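Local coordinates for protein 3-methylornithine synthase (Methanosarcina barkeri, PDB 3T7V) that catalyses the radical-based isomerization of L-lysine to (3R)-3-methyl-D-ornithine, a step in pyrrolysine biosynthesis, using a [4Fe-4S] cluster and S-adenosylmethionine, at residues Ile65-Tyr70 with Asn126-Leu131; Cys78-Asn81 with Glu85-Arg88. One frame throughout, in Å; residues are numbered along the deposited sequence.

Contact 1 of 2, residues Ile65-Tyr70 with Asn126-Leu131; sequences IYFSTY and NRFVEL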
ATOM      1  N   ILE A  65      -6.587  -0.102   9.414  1.00 12.16           N
ATOM      2  CA  ILE A  65      -7.040   0.615  10.639  1.00 11.83           C
ATOM      3  C   ILE A  65      -6.278   1.901  10.768  1.00 12.00           C
ATOM      4  O   ILE A  65      -5.116   1.934  11.248  1.00 11.96           O
ATOM      5  CB  ILE A  65      -6.843  -0.231  11.901  1.00 14.04           C
ATOM      6  CG1 ILE A  65      -7.572  -1.615  11.765  1.00 17.78           C
ATOM      7  CG2 ILE A  65      -7.392   0.539  13.131  1.00 15.73           C
ATOM      8  CD1 ILE A  65      -7.333  -2.483  13.003  1.00 25.56           C
ATOM      9  N   TYR A  66      -6.944   2.968  10.333  1.00 11.01           N
ATOM     10  CA  TYR A  66      -6.342   4.322  10.393  1.00 11.00           C
ATOM     11  C   TYR A  66      -6.728   4.856  11.764  1.00 10.79           C
ATOM     12  O   TYR A  66      -7.858   5.299  11.984  1.00 13.01           O
ATOM     13  CB  TYR A  66      -6.966   5.137   9.255  1.00 11.83           C
ATOM     14  CG  TYR A  66      -6.223   6.397   8.856  1.00 12.27           C
ATOM     15  CD1 TYR A  66      -5.111   6.887   9.513  1.00 12.87           C
ATOM     16  CD2 TYR A  66      -6.712   7.112   7.767  1.00 14.67           C
ATOM     17  CE1 TYR A  66      -4.424   8.006   9.065  1.00 14.88           C
ATOM     18  CE2 TYR A  66      -6.056   8.253   7.319  1.00 16.60           C
ATOM     19  CZ  TYR A  66      -4.937   8.678   7.994  1.00 17.96           C
ATOM     20  OH  TYR A  66      -4.367   9.843   7.487  1.00 21.18           O
ATOM     21  N   PHE A  67      -5.803   4.697  12.739  1.00 10.86           N
ATOM     22  CA  PHE A  67      -6.161   4.885  14.160  1.00 10.74           C
ATOM     23  C   PHE A  67      -5.970   6.317  14.683  1.00 11.11           C
ATOM     24  O   PHE A  67      -6.450   6.648  15.732  1.00 11.78           O
ATOM     25  CB  PHE A  67      -5.410   3.892  15.087  1.00 11.84           C
ATOM     26  CG  PHE A  67      -3.924   4.013  15.097  1.00 10.90           C
ATOM     27  CD1 PHE A  67      -3.187   3.250  14.235  1.00 11.69           C
ATOM     28  CD2 PHE A  67      -3.260   4.893  15.950  1.00 12.06           C
ATOM     29  CE1 PHE A  67      -1.814   3.355  14.193  1.00 11.49           C
ATOM     30  CE2 PHE A  67      -1.879   5.056  15.931  1.00 12.75           C
ATOM     31  CZ  PHE A  67      -1.125   4.244  15.030  1.00 11.51           C
ATOM     32  N   SER A  68      -5.310   7.145  13.863  1.00 10.62           N
ATOM     33  CA  SER A  68      -5.209   8.571  14.164  1.00 10.87           C
ATOM     34  C   SER A  68      -4.984   9.338  12.893  1.00 10.70           C
ATOM     35  O   SER A  68      -4.064   8.999  12.119  1.00 11.23           O
ATOM     36  CB  SER A  68      -4.064   8.875  15.131  1.00 11.74           C
ATOM     37  OG  SER A  68      -4.030  10.321  15.277  1.00 12.14           O
ATOM     38  N   THR A  69      -5.829  10.361  12.654  1.00 10.90           N
ATOM     39  CA  THR A  69      -5.700  11.159  11.438  1.00 11.34           C
ATOM     40  C   THR A  69      -5.068  12.489  11.701  1.00 12.14           C
ATOM     41  O   THR A  69      -5.141  13.382  10.872  1.00 14.83           O
ATOM     42  CB  THR A  69      -7.001  11.307  10.681  1.00 12.21           C
ATOM     43  OG1 THR A  69      -7.913  11.967  11.563  1.00 13.67           O
ATOM     44  CG2 THR A  69      -7.600   9.907  10.292  1.00 14.31           C
ATOM     45  N   TYR A  70      -4.387  12.619  12.838  1.00 11.51           N
ATOM     46  CA  TYR A  70      -3.531  13.771  13.065  1.00 11.17           C
ATOM     47  C   TYR A  70      -2.168  13.608  12.432  1.00 11.34           C
ATOM     48  O   TYR A  70      -1.564  12.565  12.540  1.00 11.60           O
ATOM     49  CB  TYR A  70      -3.341  13.982  14.582  1.00 11.87           C
ATOM     50  CG  TYR A  70      -4.593  14.496  15.232  1.00 11.85           C
ATOM     51  CD1 TYR A  70      -5.578  13.602  15.666  1.00 12.86           C
ATOM     52  CD2 TYR A  70      -4.792  15.846  15.383  1.00 13.29           C
ATOM     53  CE1 TYR A  70      -6.752  14.070  16.223  1.00 15.01           C
ATOM     54  CE2 TYR A  70      -6.007  16.300  15.971  1.00 14.97           C
ATOM     55  CZ  TYR A  70      -6.942  15.369  16.376  1.00 15.35           C
ATOM     56  OH  TYR A  70      -8.118  15.857  16.950  1.00 20.06           O
ATOM     57  N   ASN A 126       6.380   5.456  23.414  1.00 17.48           N
ATOM     58  CA  ASN A 126       5.925   4.282  24.131  1.00 16.27           C
ATOM     59  C   ASN A 126       4.384   4.131  24.012  1.00 17.37           C
ATOM     60  O   ASN A 126       3.832   3.032  24.138  1.00 19.36           O
ATOM     61  CB  ASN A 126       6.334   4.357  25.579  1.00 20.08           C
ATOM     62  CG  ASN A 126       7.803   4.214  25.732  1.00 31.23           C
ATOM     63  OD1 ASN A 126       8.440   3.422  25.023  1.00 32.57           O
ATOM     64  ND2 ASN A 126       8.368   4.994  26.613  1.00 44.56           N
ATOM     65  N   ARG A 127       3.689   5.234  23.717  1.00 15.59           N
ATOM     66  CA  ARG A 127       2.235   5.114  23.529  1.00 14.00           C
ATOM     67  C   ARG A 127       1.925   4.306  22.248  1.00 14.46           C
ATOM     68  O   ARG A 127       0.961   3.558  22.217  1.00 16.48           O
ATOM     69  CB  ARG A 127       1.656   6.522  23.286  1.00 14.96           C
ATOM     70  CG  ARG A 127       1.692   7.394  24.520  1.00 15.96           C
ATOM     71  CD  ARG A 127       1.479   8.915  24.200  1.00 16.15           C
ATOM     72  NE  ARG A 127       1.447   9.656  25.465  1.00 18.10           N
ATOM     73  CZ  ARG A 127       1.556  10.959  25.509  1.00 18.52           C
ATOM     74  NH1 ARG A 127       1.747  11.684  24.429  1.00 17.08           N
ATOM     75  NH2 ARG A 127       1.414  11.589  26.686  1.00 23.58           N
ATOM     76  N   PHE A 128       2.774   4.456  21.213  1.00 13.37           N
ATOM     77  CA  PHE A 128       2.563   3.678  19.990  1.00 13.35           C
ATOM     78  C   PHE A 128       2.971   2.229  20.245  1.00 14.76           C
ATOM     79  O   PHE A 128       2.313   1.306  19.735  1.00 14.20           O
ATOM     80  CB  PHE A 128       3.396   4.313  18.872  1.00 13.83           C
ATOM     81  CG  PHE A 128       3.355   3.499  17.621  1.00 13.55           C
ATOM     82  CD1 PHE A 128       2.164   3.300  16.911  1.00 16.11           C
ATOM     83  CD2 PHE A 128       4.519   2.829  17.216  1.00 13.62           C
ATOM     84  CE1 PHE A 128       2.083   2.488  15.727  1.00 15.54           C
ATOM     85  CE2 PHE A 128       4.456   2.057  16.057  1.00 15.54           C
ATOM     86  CZ  PHE A 128       3.256   1.864  15.323  1.00 15.77           C
ATOM     87  N   VAL A 129       4.095   2.012  20.912  1.00 14.27           N
ATOM     88  CA  VAL A 129       4.564   0.629  21.225  1.00 14.43           C
ATOM     89  C   VAL A 129       3.462  -0.088  22.030  1.00 14.91           C
ATOM     90  O   VAL A 129       3.183  -1.281  21.746  1.00 16.34           O
ATOM     91  CB  VAL A 129       5.900   0.697  22.016  1.00 16.33           C
ATOM     92  CG1 VAL A 129       6.317  -0.745  22.391  1.00 18.16           C
ATOM     93  CG2 VAL A 129       6.982   1.357  21.117  1.00 19.16           C
ATOM     94  N   GLU A 130       2.791   0.601  22.958  1.00 15.51           N
ATOM     95  CA  GLU A 130       1.748  -0.068  23.750  1.00 16.33           C
ATOM     96  C   GLU A 130       0.555  -0.383  22.862  1.00 16.13           C
ATOM     97  O   GLU A 130      -0.111  -1.424  23.037  1.00 17.89           O
ATOM     98  CB  GLU A 130       1.331   0.868  24.941  1.00 21.79           C
ATOM     99  CG  GLU A 130       0.283   0.267  25.916  1.00 33.41           C
ATOM    100  CD  GLU A 130       0.187   1.030  27.251  1.00 48.06           C
ATOM    101  OE1 GLU A 130      -0.755   0.741  28.032  1.00 80.04           O
ATOM    102  OE2 GLU A 130       1.049   1.907  27.528  1.00 57.49           O
ATOM    103  N   LEU A 131       0.263   0.517  21.922  1.00 14.50           N
ATOM    104  CA  LEU A 131      -0.837   0.240  20.955  1.00 14.05           C
ATOM    105  C   LEU A 131      -0.497  -1.039  20.128  1.00 12.77           C
ATOM    106  O   LEU A 131      -1.364  -1.955  19.945  1.00 14.80           O
ATOM    107  CB  LEU A 131      -1.112   1.461  20.021  1.00 15.52           C
ATOM    108  CG  LEU A 131      -2.282   1.294  19.060  1.00 21.35           C
ATOM    109  CD1 LEU A 131      -2.603   2.751  18.626  1.00 24.59           C
ATOM    110  CD2 LEU A 131      -1.851   0.486  17.898  1.00 26.00           C
TER
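Phe67 of strand 58-68 and Leu131 of helix 126-139 come together from opposite directions, and a single methyl does the touching. Leu131 CD1 lies over one face of the Phe67 ring, 3.8 Å from the ring centroid and 25° off the ring normal. This is a CH-pi contact displaced toward the rim: the methyl leans to the CD2 and CE2 side of the ring, with Phe67 CD2 closest at 3.5 Å. Phe128, one helical turn before Leu131, meets the same ring differently. Its side chain crosses that of Phe67 at about a right angle and offers its edge, so that Phe128 CE1 lies 3.7 Å from Phe67 CZ, which sits near the plane of the Phe128 ring, while CE1 is oblique to the ring of Phe67. One aromatic ring thus takes a methyl on its face and a second ring at its far end, without any hydrogen bond between the segments. With CG held between the backbone N and the carbonyl carbon (chi1 62°), Phe67 sends its ring out from the strand toward the helix. The CB of Phe128 does not point at the strand, yet with CG opposite the backbone N (chi1 174°) the end of its ring comes nearer Phe67. All three residues are buried. The contact is an example of how a barrel strand meets a surrounding helix through a few large apolar groups. Leu113 of strand 110-115 packs against Phe67 and Leu131, and Met115 against Phe67 and Phe128. Tyr121 of helix 119-123 packs edge-to-face with Phe67, while Phe128 also reaches Thr154 of helix 152-160.

Contact 2 of 2, residues Cys78-Asn81 with Glu85-Arg88; sequences CYYN and EINR. With SF4 (iron/sulfur cluster), chain B.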
ATOM      1  N   CYS A  78      -1.559  15.136   0.284  1.00 11.37           N
ATOM      2  CA  CYS A  78      -2.347  14.364   1.208  1.00 11.53           C
ATOM      3  C   CYS A  78      -3.395  15.203   1.919  1.00 11.57           C
ATOM      4  O   CYS A  78      -3.102  16.287   2.422  1.00 11.89           O
ATOM      5  CB  CYS A  78      -1.378  13.823   2.278  1.00 12.16           C
ATOM      6  SG  CYS A  78      -2.235  12.761   3.474  1.00 12.13           S
ATOM      7  N   TYR A  79      -4.619  14.691   1.951  1.00 11.45           N
ATOM      8  CA  TYR A  79      -5.718  15.429   2.628  1.00 11.94           C
ATOM      9  C   TYR A  79      -5.372  15.709   4.098  1.00 12.06           C
ATOM     10  O   TYR A  79      -5.895  16.689   4.667  1.00 12.77           O
ATOM     11  CB  TYR A  79      -6.941  14.524   2.587  1.00 13.29           C
ATOM     12  CG  TYR A  79      -8.221  15.157   3.120  1.00 13.05           C
ATOM     13  CD1 TYR A  79      -8.843  16.223   2.397  1.00 14.72           C
ATOM     14  CD2 TYR A  79      -8.732  14.746   4.315  1.00 15.39           C
ATOM     15  CE1 TYR A  79     -10.030  16.788   2.899  1.00 17.16           C
ATOM     16  CE2 TYR A  79      -9.932  15.278   4.783  1.00 16.44           C
ATOM     17  CZ  TYR A  79     -10.547  16.287   4.062  1.00 17.70           C
ATOM     18  OH  TYR A  79     -11.722  16.821   4.564  1.00 23.64           O
ATOM     19  N   TYR A  80      -4.571  14.853   4.742  1.00 11.35           N
ATOM     20  CA  TYR A  80      -4.373  14.954   6.164  1.00 11.79           C
ATOM     21  C   TYR A  80      -3.154  15.800   6.507  1.00 11.54           C
ATOM     22  O   TYR A  80      -2.812  15.941   7.664  1.00 12.11           O
ATOM     23  CB  TYR A  80      -4.261  13.508   6.749  1.00 12.54           C
ATOM     24  CG  TYR A  80      -5.515  12.744   6.504  1.00 12.08           C
ATOM     25  CD1 TYR A  80      -5.647  11.912   5.396  1.00 14.23           C
ATOM     26  CD2 TYR A  80      -6.569  12.830   7.368  1.00 12.37           C
ATOM     27  CE1 TYR A  80      -6.817  11.229   5.116  1.00 14.85           C
ATOM     28  CE2 TYR A  80      -7.773  12.132   7.084  1.00 14.05           C
ATOM     29  CZ  TYR A  80      -7.852  11.332   5.926  1.00 16.14           C
ATOM     30  OH  TYR A  80      -9.083  10.704   5.764  1.00 20.03           O
ATOM     31  N   ASN A  81      -2.550  16.476   5.512  1.00 11.42           N
ATOM     32  CA  ASN A  81      -1.424  17.372   5.843  1.00 12.37           C
ATOM     33  C   ASN A  81      -1.814  18.406   6.887  1.00 12.62           C
ATOM     34  O   ASN A  81      -2.983  18.815   6.923  1.00 12.62           O
ATOM     35  CB  ASN A  81      -0.726  17.866   4.622  1.00 17.58           C
ATOM     36  CG  ASN A  81      -1.317  19.097   4.189  1.00 17.90           C
ATOM     37  OD1 ASN A  81      -0.906  20.191   4.693  1.00 18.69           O
ATOM     38  ND2 ASN A  81      -2.250  19.000   3.300  1.00 20.68           N
ATOM     39  N   GLU A  85      -7.390  22.288   7.356  1.00 17.75           N
ATOM     40  CA  GLU A  85      -8.294  22.375   8.484  1.00 17.40           C
ATOM     41  C   GLU A  85      -9.483  21.472   8.287  1.00 19.88           C
ATOM     42  O   GLU A  85     -10.495  21.802   7.586  1.00 24.40           O
ATOM     43  CB  GLU A  85      -8.724  23.838   8.598  1.00 24.46           C
ATOM     44  CG  GLU A  85      -7.585  24.833   9.007  1.00 40.17           C
ATOM     45  CD  GLU A  85      -8.049  26.268   9.331  1.00 41.24           C
ATOM     46  OE1 GLU A  85      -7.727  27.228   8.552  1.00 78.04           O
ATOM     47  OE2 GLU A  85      -8.742  26.465  10.354  1.00 62.54           O
ATOM     48  N   ILE A  86      -9.365  20.269   8.854  1.00 17.65           N
ATOM     49  CA  ILE A  86     -10.295  19.185   8.554  1.00 15.92           C
ATOM     50  C   ILE A  86     -10.735  18.496   9.868  1.00 15.49           C
ATOM     51  O   ILE A  86     -10.124  18.707  10.931  1.00 16.79           O
ATOM     52  CB  ILE A  86      -9.623  18.118   7.631  1.00 15.64           C
ATOM     53  CG1 ILE A  86      -8.364  17.558   8.317  1.00 15.57           C
ATOM     54  CG2 ILE A  86      -9.283  18.717   6.254  1.00 16.94           C
ATOM     55  CD1 ILE A  86      -7.846  16.297   7.626  1.00 15.87           C
ATOM     56  N   ASN A  87     -11.682  17.602   9.720  1.00 16.02           N
ATOM     57  CA  ASN A  87     -12.108  16.755  10.857  1.00 16.31           C
ATOM     58  C   ASN A  87     -10.930  15.794  11.057  1.00 16.03           C
ATOM     59  O   ASN A  87     -10.364  15.285  10.062  1.00 18.80           O
ATOM     60  CB  ASN A  87     -13.385  15.998  10.513  1.00 19.74           C
ATOM     61  CG  ASN A  87     -13.770  15.051  11.601  1.00 26.68           C
ATOM     62  OD1 ASN A  87     -13.757  13.809  11.440  1.00 41.20           O
ATOM     63  ND2 ASN A  87     -13.832  15.573  12.724  1.00 20.64           N
ATOM     64  N   ARG A  88     -10.564  15.544  12.333  1.00 14.90           N
ATOM     65  CA  ARG A  88      -9.492  14.608  12.683  1.00 13.49           C
ATOM     66  C   ARG A  88      -9.912  13.847  13.924  1.00 13.37           C
ATOM     67  O   ARG A  88     -10.641  14.361  14.783  1.00 16.34           O
ATOM     68  CB  ARG A  88      -8.226  15.338  13.049  1.00 15.24           C
ATOM     69  CG  ARG A  88      -7.657  15.967  11.749  1.00 18.01           C
ATOM     70  CD  ARG A  88      -6.370  16.600  11.989  1.00 18.48           C
ATOM     71  NE  ARG A  88      -5.981  17.512  10.942  1.00 13.80           N
ATOM     72  CZ  ARG A  88      -5.118  17.184   9.968  1.00 12.09           C
ATOM     73  NH1 ARG A  88      -4.555  15.971   9.851  1.00 12.81           N
ATOM     74  NH2 ARG A  88      -4.770  18.133   9.094  1.00 13.58           N
TER
HETATM   75 FE1  SF4 B 991       1.505  10.518   5.847  1.00 13.89          FE
HETATM   76 FE2  SF4 B 991       1.011  13.007   7.005  1.00 12.52          FE
HETATM   77 FE3  SF4 B 991      -0.365  12.373   4.808  1.00 12.73          FE
HETATM   78 FE4  SF4 B 991       2.209  12.939   4.610  1.00 12.79          FE
HETATM   79  S1  SF4 B 991       0.615  14.388   5.301  1.00 13.27           S
HETATM   80  S2  SF4 B 991       1.150  11.176   3.648  1.00 12.39           S
HETATM   81  S3  SF4 B 991       3.088  12.117   6.506  1.00 12.75           S
HETATM   82  S4  SF4 B 991      -0.536  11.344   6.784  1.00 12.52           S
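The backbone carbonyl oxygen of Tyr80 is gripped end-on by both terminal nitrogens of Arg88. NH1 makes the shorter and straighter bond, 2.8 Å to Tyr80 O with an angle of 164° at the hydrogen, tilted somewhat from the carbonyl plane. NH2 reaches Tyr80 O from the same face of that plane but well above it, at 3.3 Å, and also donates to Asn81 O at 2.9 Å. Both oxygens lie close to the guanidinium plane, so the three bonds fix how the group is rotated. An extended chain from CG to NE carries it there, and NH2 gains a further acceptor in Asn84 O. Ile86 supplies the apolar half. Its CG2 packs 3.5 Å from Tyr79 CZ, beside the hydroxyl end of that ring, while CD1 approaches Tyr80 CD2; CG1 lies over one face of the Arg88 guanidinium, toward its rim. The two tyrosines meet each other with Tyr79 CD2 over the centre of the Tyr80 ring, and the Tyr80 hydroxyl is held by Glu308 and Asn312. Both tyrosines belong to a type I beta turn, Cys78-Asn81. Cys78 O accepts both Asn81 N and Asn81 ND2, the latter almost straight at 175°, and Tyr80 N donates to Cys78 SG at 3.4 Å. Cys78 SG binds iron FE3 of the cluster at 2.3 Å; its N-H partner would be expected to moderate the charge on the thiolate. Cys78 is the last of the three cysteines, with Cys71 and Cys75, that hold the cluster in the CX3CX2C motif of radical SAM enzymes, and Arg88 holds the last two carbonyls of the turn that begins at Cys78.

Contact 2 is nested within the chain loop that contact 1 closes: strand 58-68 leads into the cluster-binding loop, which contains both segments of contact 2, before helix 93-103, strand 110-115 and finally helix 126-139. Although their centres lie about 17 Å apart, the contacts touch through residues 65-70. Arg88 NH1 is 2.8 Å from Thr69 O, a probable hydrogen bond, and Tyr80 packs against Tyr66 and Thr69. Residues 65-70 thus serve both contacts: they form one side of contact 1 and are touched by Tyr80 and Arg88 of contact 2. Together the contacts join the TIM-barrel framework to the iron-sulfur site of the radical SAM core.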